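Local structure of VC0179-like protein (Escherichia coli, 4XJ6) at residues D28-L33 with Q126-D131; Q35-R40 with I190-Y195; Y115-R120 with D262-S267. The protein probably makes cyclic GMP-AMP from nucleoside triphosphates, as a bacterial homologue of the nucleotidyltransferase cyclic GMP-AMP synthase. All blocks are in the same frame, centred on the assembly; numbering follows the deposited sequence.

Interaction 1: residues D28-L33 with Q126-D131; sequences DKLKAL and QEMDID. With MG (magnesium ion), chain B; MG (magnesium ion), chain C; GH3 (3'-deoxy-guanosine-5'-triphosphate), chain D; GH3 (3'-deoxy-guanosine-5'-triphosphate), chain E.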
# COMPACT_ATOMS: atom_id res chain seq x y z
N ASP A 28 -13.78 -10.60 1.99
CA ASP A 28 -13.57 -11.73 2.88
C ASP A 28 -12.46 -12.64 2.37
O ASP A 28 -11.75 -13.26 3.16
CB ASP A 28 -14.86 -12.55 3.04
CG ASP A 28 -15.93 -11.80 3.79
OD1 ASP A 28 -15.65 -10.68 4.28
OD2 ASP A 28 -17.06 -12.32 3.89
N LYS A 29 -12.32 -12.71 1.05
CA LYS A 29 -11.26 -13.50 0.45
C LYS A 29 -9.90 -12.89 0.77
O LYS A 29 -8.95 -13.60 1.11
CB LYS A 29 -11.45 -13.61 -1.06
CG LYS A 29 -10.30 -14.30 -1.77
CD LYS A 29 -10.78 -15.16 -2.93
CE LYS A 29 -11.20 -14.33 -4.14
NZ LYS A 29 -12.62 -13.89 -4.09
N LEU A 30 -9.81 -11.56 0.66
CA LEU A 30 -8.57 -10.85 0.96
C LEU A 30 -8.21 -10.97 2.43
O LEU A 30 -7.03 -11.08 2.78
CB LEU A 30 -8.68 -9.38 0.57
CG LEU A 30 -8.81 -9.07 -0.92
CD1 LEU A 30 -8.48 -7.62 -1.16
CD2 LEU A 30 -7.90 -9.98 -1.74
N LYS A 31 -9.22 -10.94 3.29
CA LYS A 31 -9.02 -11.11 4.72
C LYS A 31 -8.47 -12.50 5.03
O LYS A 31 -7.57 -12.65 5.85
CB LYS A 31 -10.33 -10.89 5.49
CG LYS A 31 -10.80 -9.45 5.53
CD LYS A 31 -11.95 -9.29 6.52
CE LYS A 31 -12.47 -7.87 6.54
NZ LYS A 31 -13.61 -7.70 7.49
N ALA A 32 -9.03 -13.50 4.35
CA ALA A 32 -8.59 -14.88 4.52
C ALA A 32 -7.15 -15.05 4.05
O ALA A 32 -6.36 -15.75 4.68
CB ALA A 32 -9.52 -15.83 3.75
N LEU A 33 -6.81 -14.39 2.95
CA LEU A 33 -5.45 -14.40 2.43
C LEU A 33 -4.50 -13.71 3.41
O LEU A 33 -3.38 -14.19 3.65
CB LEU A 33 -5.38 -13.73 1.06
CG LEU A 33 -6.05 -14.46 -0.10
CD1 LEU A 33 -5.93 -13.65 -1.38
CD2 LEU A 33 -5.44 -15.84 -0.28
N GLN A 126 -1.90 -6.57 -13.25
CA GLN A 126 -2.20 -5.80 -12.04
C GLN A 126 -2.88 -6.64 -10.97
O GLN A 126 -3.62 -7.57 -11.28
CB GLN A 126 -3.07 -4.59 -12.39
CG GLN A 126 -2.35 -3.57 -13.27
CD GLN A 126 -3.21 -2.36 -13.60
OE1 GLN A 126 -4.43 -2.41 -13.49
NE2 GLN A 126 -2.57 -1.27 -14.00
N GLU A 127 -2.62 -6.30 -9.71
CA GLU A 127 -3.10 -7.08 -8.58
C GLU A 127 -3.70 -6.20 -7.49
O GLU A 127 -3.29 -5.05 -7.33
CB GLU A 127 -1.95 -7.91 -7.98
CG GLU A 127 -1.27 -8.85 -8.97
CD GLU A 127 0.02 -9.43 -8.42
OE1 GLU A 127 0.59 -8.84 -7.47
OE2 GLU A 127 0.47 -10.47 -8.93
N MET A 128 -4.67 -6.73 -6.75
CA MET A 128 -5.18 -6.04 -5.58
C MET A 128 -4.08 -5.94 -4.52
O MET A 128 -3.28 -6.85 -4.37
CB MET A 128 -6.41 -6.75 -5.01
CG MET A 128 -7.68 -6.52 -5.79
SD MET A 128 -9.05 -7.58 -5.29
CE MET A 128 -8.36 -9.21 -5.60
N ASP A 129 -4.06 -4.83 -3.79
CA ASP A 129 -2.95 -4.55 -2.89
C ASP A 129 -3.39 -4.48 -1.43
O ASP A 129 -4.20 -3.64 -1.06
CB ASP A 129 -2.25 -3.25 -3.30
CG ASP A 129 -1.07 -2.92 -2.41
OD1 ASP A 129 0.01 -3.50 -2.61
OD2 ASP A 129 -1.23 -2.06 -1.51
N ILE A 130 -2.83 -5.37 -0.61
CA ILE A 130 -3.07 -5.35 0.83
C ILE A 130 -1.79 -4.97 1.57
O ILE A 130 -0.79 -5.68 1.50
CB ILE A 130 -3.56 -6.71 1.35
CG1 ILE A 130 -4.65 -7.28 0.45
CG2 ILE A 130 -4.06 -6.57 2.79
CD1 ILE A 130 -5.14 -8.64 0.87
N ASP A 131 -1.83 -3.85 2.28
CA ASP A 131 -0.68 -3.41 3.06
C ASP A 131 -0.86 -3.78 4.52
O ASP A 131 -1.36 -2.99 5.31
CB ASP A 131 -0.48 -1.90 2.92
CG ASP A 131 -0.47 -1.45 1.47
OD1 ASP A 131 0.56 -1.66 0.80
OD2 ASP A 131 -1.48 -0.88 1.02
MG MG B . -1.92 -0.28 -0.94
MG MG C . 1.28 -1.75 -1.30
PG GH3 D . -3.46 1.23 -3.43
O1G GH3 D . -3.00 1.67 -4.80
O2G GH3 D . -2.47 0.27 -2.82
O3G GH3 D . -4.80 0.55 -3.54
O3B GH3 D . -3.59 2.55 -2.52
PB GH3 D . -2.86 2.70 -1.08
O1B GH3 D . -3.59 3.72 -0.25
O2B GH3 D . -2.83 1.40 -0.33
O3A GH3 D . -1.38 3.24 -1.43
PA GH3 D . -0.04 2.38 -1.19
O1A GH3 D . 1.01 2.81 -2.19
O2A GH3 D . -0.31 0.90 -1.29
O5' GH3 D . 0.45 2.72 0.30
C5' GH3 D . -0.16 2.13 1.43
C4' GH3 D . 0.22 2.93 2.67
O4' GH3 D . 1.62 3.10 2.71
C3' GH3 D . -0.40 4.31 2.71
C2' GH3 D . 0.65 5.13 3.43
O2' GH3 D . 0.35 5.20 4.80
C1' GH3 D . 1.95 4.38 3.23
N9 GH3 D . 2.76 5.08 2.21
C8 GH3 D . 2.92 4.67 0.91
N7 GH3 D . 3.73 5.56 0.28
C5 GH3 D . 4.09 6.51 1.17
C6 GH3 D . 4.90 7.64 1.06
O6 GH3 D . 5.43 7.90 -0.01
N1 GH3 D . 5.09 8.45 2.15
C2 GH3 D . 4.49 8.15 3.36
N2 GH3 D . 4.68 8.94 4.41
N3 GH3 D . 3.69 7.03 3.46
C4 GH3 D . 3.49 6.22 2.39
O3A GH3 E . 6.28 -0.00 -3.75
PA GH3 E . 7.03 0.75 -2.55
O1A GH3 E . 6.78 2.24 -2.68
O2A GH3 E . 8.51 0.44 -2.51
O5' GH3 E . 6.28 0.21 -1.23
C5' GH3 E . 4.99 -0.35 -1.32
C4' GH3 E . 4.45 -0.56 0.08
O4' GH3 E . 5.38 -0.09 1.03
C3' GH3 E . 3.15 0.19 0.36
C2' GH3 E . 3.26 0.53 1.84
O2' GH3 E . 2.58 -0.44 2.61
C1' GH3 E . 4.74 0.46 2.16
N9 GH3 E . 5.26 1.83 2.30
C8 GH3 E . 5.83 2.53 1.26
N7 GH3 E . 6.20 3.74 1.72
C5 GH3 E . 5.90 3.81 3.04
C6 GH3 E . 6.08 4.83 3.97
O6 GH3 E . 6.61 5.88 3.63
N1 GH3 E . 5.67 4.64 5.27
C2 GH3 E . 5.08 3.45 5.64
N2 GH3 E . 4.69 3.28 6.90
N3 GH3 E . 4.91 2.44 4.70
C4 GH3 E . 5.31 2.62 3.42
O HOH W 1 -3.83 -1.15 -0.57
O HOH W 2 2.05 -0.48 -2.76

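Interaction 2: residues Q35-R40 with I190-Y195; sequences QIVRER and IDVPMY. With MG (magnesium ion), chain C; GH3 (3'-deoxy-guanosine-5'-triphosphate), chain E.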
# COMPACT_ATOMS: atom_id res chain seq x y z
N GLN A 35 -4.96 -13.42 6.60
CA GLN A 35 -4.88 -14.23 7.81
C GLN A 35 -3.84 -15.33 7.68
O GLN A 35 -3.14 -15.65 8.64
CB GLN A 35 -6.25 -14.84 8.12
CG GLN A 35 -6.37 -15.39 9.53
CD GLN A 35 -7.71 -16.04 9.78
OE1 GLN A 35 -8.22 -16.77 8.94
NE2 GLN A 35 -8.29 -15.78 10.95
N ILE A 36 -3.73 -15.90 6.48
CA ILE A 36 -2.72 -16.91 6.19
C ILE A 36 -1.31 -16.37 6.44
O ILE A 36 -0.46 -17.05 7.02
CB ILE A 36 -2.82 -17.41 4.73
CG1 ILE A 36 -4.14 -18.17 4.51
CG2 ILE A 36 -1.63 -18.29 4.38
CD1 ILE A 36 -4.41 -18.50 3.05
N VAL A 37 -1.07 -15.14 5.99
CA VAL A 37 0.24 -14.50 6.14
C VAL A 37 0.50 -14.14 7.60
O VAL A 37 1.62 -14.28 8.09
CB VAL A 37 0.34 -13.25 5.26
CG1 VAL A 37 1.66 -12.53 5.50
CG2 VAL A 37 0.20 -13.64 3.80
N ARG A 38 -0.54 -13.67 8.28
CA ARG A 38 -0.42 -13.29 9.69
C ARG A 38 -0.08 -14.50 10.56
O ARG A 38 0.83 -14.43 11.40
CB ARG A 38 -1.72 -12.65 10.18
CG ARG A 38 -2.01 -11.28 9.58
CD ARG A 38 -3.19 -10.60 10.26
NE ARG A 38 -3.41 -9.25 9.75
CZ ARG A 38 -4.26 -8.38 10.28
NH1 ARG A 38 -5.00 -8.71 11.34
NH2 ARG A 38 -4.39 -7.17 9.75
N GLU A 39 -0.80 -15.59 10.35
CA GLU A 39 -0.60 -16.81 11.14
C GLU A 39 0.78 -17.40 10.92
O GLU A 39 1.40 -17.91 11.86
CB GLU A 39 -1.68 -17.84 10.79
CG GLU A 39 -3.07 -17.46 11.27
CD GLU A 39 -4.17 -18.24 10.56
OE1 GLU A 39 -3.85 -18.98 9.61
OE2 GLU A 39 -5.34 -18.11 10.96
N ARG A 40 1.27 -17.33 9.69
CA ARG A 40 2.59 -17.84 9.36
C ARG A 40 3.68 -16.99 10.01
O ARG A 40 4.67 -17.52 10.53
CB ARG A 40 2.79 -17.88 7.85
CG ARG A 40 4.17 -18.33 7.40
CD ARG A 40 4.51 -19.69 7.98
NE ARG A 40 3.55 -20.72 7.58
CZ ARG A 40 3.71 -21.52 6.54
NH1 ARG A 40 4.79 -21.42 5.78
NH2 ARG A 40 2.79 -22.43 6.25
N ILE A 190 0.44 -9.12 -1.08
CA ILE A 190 0.38 -8.57 0.26
C ILE A 190 1.71 -7.95 0.65
O ILE A 190 2.73 -8.64 0.71
CB ILE A 190 -0.00 -9.65 1.30
CG1 ILE A 190 -1.34 -10.29 0.93
CG2 ILE A 190 -0.05 -9.05 2.70
CD1 ILE A 190 -1.80 -11.35 1.90
N ASP A 191 1.70 -6.65 0.90
CA ASP A 191 2.90 -5.95 1.35
C ASP A 191 3.02 -6.03 2.87
O ASP A 191 2.06 -5.76 3.60
CB ASP A 191 2.88 -4.50 0.89
CG ASP A 191 3.19 -4.35 -0.59
OD1 ASP A 191 3.78 -5.30 -1.16
OD2 ASP A 191 2.86 -3.30 -1.18
N VAL A 192 4.20 -6.40 3.35
CA VAL A 192 4.44 -6.54 4.78
C VAL A 192 5.56 -5.61 5.25
O VAL A 192 6.71 -6.02 5.37
CB VAL A 192 4.80 -7.99 5.15
CG1 VAL A 192 4.80 -8.16 6.67
CG2 VAL A 192 3.84 -8.96 4.49
N PRO A 193 5.22 -4.34 5.50
CA PRO A 193 6.20 -3.46 6.14
C PRO A 193 6.43 -3.89 7.58
O PRO A 193 5.48 -4.30 8.25
CB PRO A 193 5.54 -2.08 6.05
CG PRO A 193 4.08 -2.37 5.98
CD PRO A 193 3.95 -3.65 5.20
N MET A 194 7.67 -3.82 8.04
CA MET A 194 8.01 -4.26 9.39
C MET A 194 8.23 -3.06 10.31
O MET A 194 9.05 -2.19 10.02
CB MET A 194 9.25 -5.14 9.38
CG MET A 194 9.69 -5.62 10.76
SD MET A 194 8.60 -6.89 11.42
CE MET A 194 8.74 -6.55 13.17
N TYR A 195 7.50 -3.02 11.42
CA TYR A 195 7.58 -1.89 12.34
C TYR A 195 8.09 -2.26 13.72
O TYR A 195 7.85 -3.37 14.21
CB TYR A 195 6.21 -1.23 12.49
CG TYR A 195 5.65 -0.65 11.22
CD1 TYR A 195 5.92 0.66 10.85
CD2 TYR A 195 4.83 -1.40 10.39
CE1 TYR A 195 5.41 1.21 9.69
CE2 TYR A 195 4.30 -0.87 9.23
CZ TYR A 195 4.60 0.43 8.89
OH TYR A 195 4.08 0.97 7.73
MG MG C . 1.28 -1.75 -1.30
O3A GH3 E . 6.28 -0.00 -3.75
PA GH3 E . 7.03 0.75 -2.55
O1A GH3 E . 6.78 2.24 -2.68
O2A GH3 E . 8.51 0.44 -2.51
O5' GH3 E . 6.28 0.21 -1.23
C5' GH3 E . 4.99 -0.35 -1.32
C4' GH3 E . 4.45 -0.56 0.08
O4' GH3 E . 5.38 -0.09 1.03
C3' GH3 E . 3.15 0.19 0.36
C2' GH3 E . 3.26 0.53 1.84
O2' GH3 E . 2.58 -0.44 2.61
C1' GH3 E . 4.74 0.46 2.16
N9 GH3 E . 5.26 1.83 2.30
C8 GH3 E . 5.83 2.53 1.26
N7 GH3 E . 6.20 3.74 1.72
C5 GH3 E . 5.90 3.81 3.04
C6 GH3 E . 6.08 4.83 3.97
O6 GH3 E . 6.61 5.88 3.63
N1 GH3 E . 5.67 4.64 5.27
C2 GH3 E . 5.08 3.45 5.64
N2 GH3 E . 4.69 3.28 6.90
N3 GH3 E . 4.91 2.44 4.70
C4 GH3 E . 5.31 2.62 3.42
O HOH W 2 2.05 -0.48 -2.76

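Interaction 3: residues Y115-R120 with D262-S267; sequences YDTLNR and DWFNES. With GH3 (3'-deoxy-guanosine-5'-triphosphate), chain D.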
# COMPACT_ATOMS: atom_id res chain seq x y z
N TYR A 115 -8.71 2.27 4.69
CA TYR A 115 -9.64 3.39 4.55
C TYR A 115 -10.49 3.29 3.28
O TYR A 115 -10.93 4.30 2.74
CB TYR A 115 -8.90 4.74 4.56
CG TYR A 115 -7.56 4.78 3.86
CD1 TYR A 115 -7.47 4.73 2.47
CD2 TYR A 115 -6.38 4.91 4.59
CE1 TYR A 115 -6.24 4.78 1.83
CE2 TYR A 115 -5.15 4.96 3.96
CZ TYR A 115 -5.09 4.90 2.58
OH TYR A 115 -3.86 4.95 1.96
N ASP A 116 -10.71 2.06 2.82
CA ASP A 116 -11.71 1.76 1.79
C ASP A 116 -11.53 2.54 0.49
O ASP A 116 -12.40 3.34 0.12
CB ASP A 116 -13.11 2.01 2.35
CG ASP A 116 -14.21 1.51 1.43
OD1 ASP A 116 -13.98 0.53 0.69
OD2 ASP A 116 -15.32 2.10 1.44
N THR A 117 -10.43 2.31 -0.21
CA THR A 117 -10.23 2.88 -1.54
C THR A 117 -9.57 1.86 -2.47
O THR A 117 -9.02 2.21 -3.51
CB THR A 117 -9.37 4.17 -1.51
OG1 THR A 117 -8.18 3.93 -0.75
CG2 THR A 117 -10.14 5.33 -0.88
N LEU A 118 -9.63 0.59 -2.07
CA LEU A 118 -9.03 -0.49 -2.86
C LEU A 118 -9.86 -0.78 -4.10
O LEU A 118 -11.03 -1.14 -4.00
CB LEU A 118 -8.89 -1.75 -2.01
CG LEU A 118 -8.31 -2.95 -2.75
CD1 LEU A 118 -6.92 -2.62 -3.27
CD2 LEU A 118 -8.26 -4.15 -1.83
N ASN A 119 -9.24 -0.64 -5.26
CA ASN A 119 -9.91 -0.92 -6.53
C ASN A 119 -9.59 -2.31 -7.05
O ASN A 119 -8.53 -2.87 -6.76
CB ASN A 119 -9.54 0.12 -7.58
CG ASN A 119 -10.13 1.49 -7.31
OD1 ASN A 119 -11.09 1.62 -6.54
ND2 ASN A 119 -9.57 2.52 -7.93
N ARG A 120 -10.51 -2.87 -7.83
CA ARG A 120 -10.24 -4.08 -8.58
C ARG A 120 -9.15 -3.79 -9.61
O ARG A 120 -9.09 -2.68 -10.15
CB ARG A 120 -11.50 -4.61 -9.28
CG ARG A 120 -12.57 -5.17 -8.35
CD ARG A 120 -13.64 -5.89 -9.16
NE ARG A 120 -14.73 -6.40 -8.34
CZ ARG A 120 -15.89 -5.76 -8.15
NH1 ARG A 120 -16.11 -4.59 -8.73
NH2 ARG A 120 -16.83 -6.31 -7.39
N ASP A 262 -5.34 8.75 9.38
CA ASP A 262 -6.07 9.79 10.10
C ASP A 262 -6.30 11.01 9.22
O ASP A 262 -7.38 11.60 9.24
CB ASP A 262 -5.32 10.21 11.36
CG ASP A 262 -5.35 9.15 12.44
OD1 ASP A 262 -6.18 8.23 12.34
OD2 ASP A 262 -4.53 9.24 13.38
N TRP A 263 -5.29 11.38 8.44
CA TRP A 263 -5.39 12.54 7.57
C TRP A 263 -6.43 12.36 6.48
O TRP A 263 -7.19 13.28 6.18
CB TRP A 263 -4.03 12.84 6.93
CG TRP A 263 -4.14 13.64 5.67
CD1 TRP A 263 -4.25 14.99 5.56
CD2 TRP A 263 -4.13 13.13 4.33
NE1 TRP A 263 -4.31 15.36 4.24
CE2 TRP A 263 -4.24 14.23 3.46
CE3 TRP A 263 -4.04 11.84 3.78
CZ2 TRP A 263 -4.27 14.09 2.08
CZ3 TRP A 263 -4.07 11.71 2.41
CH2 TRP A 263 -4.18 12.82 1.57
N PHE A 264 -6.47 11.17 5.89
CA PHE A 264 -7.40 10.90 4.80
C PHE A 264 -8.83 10.78 5.30
O PHE A 264 -9.76 11.29 4.67
CB PHE A 264 -7.01 9.62 4.04
CG PHE A 264 -7.88 9.34 2.86
CD1 PHE A 264 -7.98 10.26 1.83
CD2 PHE A 264 -8.61 8.16 2.78
CE1 PHE A 264 -8.79 10.01 0.74
CE2 PHE A 264 -9.42 7.91 1.68
CZ PHE A 264 -9.50 8.84 0.67
N ASN A 265 -9.01 10.11 6.44
CA ASN A 265 -10.34 9.97 7.03
C ASN A 265 -10.90 11.33 7.44
O ASN A 265 -12.09 11.59 7.25
CB ASN A 265 -10.29 9.03 8.24
CG ASN A 265 -10.21 7.57 7.83
OD1 ASN A 265 -10.81 7.16 6.84
ND2 ASN A 265 -9.46 6.78 8.59
N GLU A 266 -10.05 12.19 7.98
CA GLU A 266 -10.45 13.54 8.34
C GLU A 266 -10.80 14.35 7.10
O GLU A 266 -11.71 15.19 7.13
CB GLU A 266 -9.34 14.24 9.13
CG GLU A 266 -9.73 15.62 9.65
CD GLU A 266 -10.79 15.56 10.73
OE1 GLU A 266 -10.88 14.53 11.42
OE2 GLU A 266 -11.54 16.55 10.88
N SER A 267 -10.08 14.10 6.02
CA SER A 267 -10.31 14.77 4.74
C SER A 267 -11.67 14.39 4.17
O SER A 267 -12.39 15.24 3.64
CB SER A 267 -9.21 14.42 3.74
OG SER A 267 -7.97 14.99 4.12
PG GH3 D . -3.46 1.23 -3.43
O1G GH3 D . -3.00 1.67 -4.80
O2G GH3 D . -2.47 0.27 -2.82
O3G GH3 D . -4.80 0.55 -3.54
O3B GH3 D . -3.59 2.55 -2.52
PB GH3 D . -2.86 2.70 -1.08
O1B GH3 D . -3.59 3.72 -0.25
O2B GH3 D . -2.83 1.40 -0.33
O3A GH3 D . -1.38 3.24 -1.43
PA GH3 D . -0.04 2.38 -1.19
O1A GH3 D . 1.01 2.81 -2.19
O2A GH3 D . -0.31 0.90 -1.29
O5' GH3 D . 0.45 2.72 0.30
C5' GH3 D . -0.16 2.13 1.43
C4' GH3 D . 0.22 2.93 2.67
O4' GH3 D . 1.62 3.10 2.71
C3' GH3 D . -0.40 4.31 2.71
C2' GH3 D . 0.65 5.13 3.43
O2' GH3 D . 0.35 5.20 4.80
C1' GH3 D . 1.95 4.38 3.23
N9 GH3 D . 2.76 5.08 2.21
C8 GH3 D . 2.92 4.67 0.91
N7 GH3 D . 3.73 5.56 0.28
C5 GH3 D . 4.09 6.51 1.17
C6 GH3 D . 4.90 7.64 1.06
O6 GH3 D . 5.43 7.90 -0.01
N1 GH3 D . 5.09 8.45 2.15
C2 GH3 D . 4.49 8.15 3.36
N2 GH3 D . 4.68 8.94 4.41
N3 GH3 D . 3.69 7.03 3.46
C4 GH3 D . 3.49 6.22 2.39

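Interaction 1: residues D28-L33 with Q126-D131
Leu30 on helix 24-57 lies behind Ile130 on strand 128-138, their CA atoms 7.8 Å apart, at the start of the strand that carries two metal-binding aspartates of this nucleotidyltransferase fold. No hydrogen bond links the two segments; the contact is a buried apolar patch. Leu30 spans both of its partners. Its CB sits 3.6 Å from Ile130 CD1, the far end of an extended isoleucine branch, while its CD2 meets Met128 CE at 4.0 Å. Met128 runs out straight from the strand and bends only at its last torsion (chi3 -59°), which brings the thioether methyl to the leucine. Side chains alternate along the strand: Met128 and Ile130 face the helix, Asp129 points away. Two 3'-deoxy-GTP molecules lie there, the first with its triphosphate on one magnesium ion. Asp129 OD2 bridges this ion and a second, and OD1 joins it on the second. Asp131 gives OD2 to the first ion and OD1 to the second, which Asp191 also binds. The shared ions bring the Asp129 and Asp131 oxygens close together, a pattern that matches the two-metal DxD arrangement of such transferases. Asp131 OD1 also accepts a hydrogen bond of 3.0 Å from O2' of the other nucleotide. The main chain contributes as well: a water on the triphosphate-bound magnesium donates to Asp129 O, with a separation of 2.6 Å.

Interaction 2: residues Q35-R40 with I190-Y195
Val37 and Ile190 make the closest touch, methyl to methyl, with Val37 CG2 lying 3.6 Å from Ile190 CD1. The two side chains run past one another in opposite directions, and the isoleucine reaches the helix with the end of its extended branch. A looser second touch joins Val37 CG1 to Val192 CG2 at 4.3 Å. The valine torsion suits both: with CG1 anti to the backbone N (chi1 176°), the two methyls spread along the strand, CG2 to Ile190 and CG1 to Val192. The contact is wholly apolar, with no hydrogen bond between 35-40 and 190-195.

Between Ile190 and Val192 the strand turns Asp191 to the opposite side, so the aliphatic seam backs onto the nucleotide and metal pocket. Asp191 OD2 binds a magnesium ion at 2.2 Å, and OD1 is held in a salt bridge by Arg180, which probably fixes the rotation of the carboxylate. Further along, the guanine N2 of the second nucleotide approaches the Tyr195 ring at its edge, in plane, and donates to Tyr195 OH with an angle of 161° at the hydrogen. The same hydroxyl is hydrogen-bonded to Gln110 OE1, and the ring stacks with Tyr135.

Helix 24-57 thus lies against one side of the mixed sheet, where strand 188-198 runs parallel to strand 128-138 and antiparallel to strand 179-183. Val37 also touches Leu160 and Leu163 of helix 149-166.

Interaction 3: residues Y115-R120 with D262-S267
Phe264 of helix 257-271 turns the edge of its ring to the face of Tyr115, a T-shaped pair that joins the helix to the loop between strands 106-110 and 128-138. One residue earlier, Trp263 directs its indole toward Thr302 and Val305 of helix 297-310.

Phe264 itself carries the contact. With CG anti to the backbone N (chi1 -177°) it extends from the helix toward the loop, and the ring centroids come to 5.1 Å with the planes inclined at 62°. Phe264 CD2 lies 3.6 Å from Tyr115 CD1, while the neighbouring CE2 meets the methyl CG2 of Thr117 at 3.7 Å. Tyr115 CB lies at the edge of the phenylalanine ring, in its plane. Met301 touches both aromatic side chains. Next in sequence, Asn265 brings OD1 to within 3.8 Å of Tyr115 CB, a van der Waals touch that adds to the cover of the tyrosine's root. Ser267 turns back on Trp263 O, which its N and OG reach from opposite faces of the carbonyl plane. Ser267 OG is 2.8 Å from that Trp263 O and lies above one face of the indole, toward its rim.

No hydrogen bond crosses the contact, yet the tyrosine ends in a polar task. Its CG stands between the backbone N and the carbonyl carbon (chi1 38°), which sets the ring against Phe264 while Tyr115 OH donates to O1B of the triphosphate. That oxygen accepts near the ring plane, at its edge. Phe264 therefore probably serves as a second-shell residue that limits how the phenol can tilt, and so helps hold the donor directed at the beta phosphate.

Along the chain the segments run 28-33, 35-40, 115-120, 126-131, 190-195, 262-267, and every pair of contacts crosses. Interactions 1 and 2, with centres 11 Å apart, share helix 24-57 and reach neighbouring strands of one mixed sheet; Ile130 O and Asp191 N are probably hydrogen-bonded between them, and both meet one magnesium ion and the second nucleotide. Interaction 3 lies about 16 Å from interaction 1, centre to centre, and 20 Å from interaction 2, which it does not touch; Leu118 packs on Leu30. Interactions 1 and 3 converge on the nucleotide with the full triphosphate. Interactions 1 and 2 back the metal-binding strands, while interaction 3 places the loop whose tyrosine holds the triphosphate.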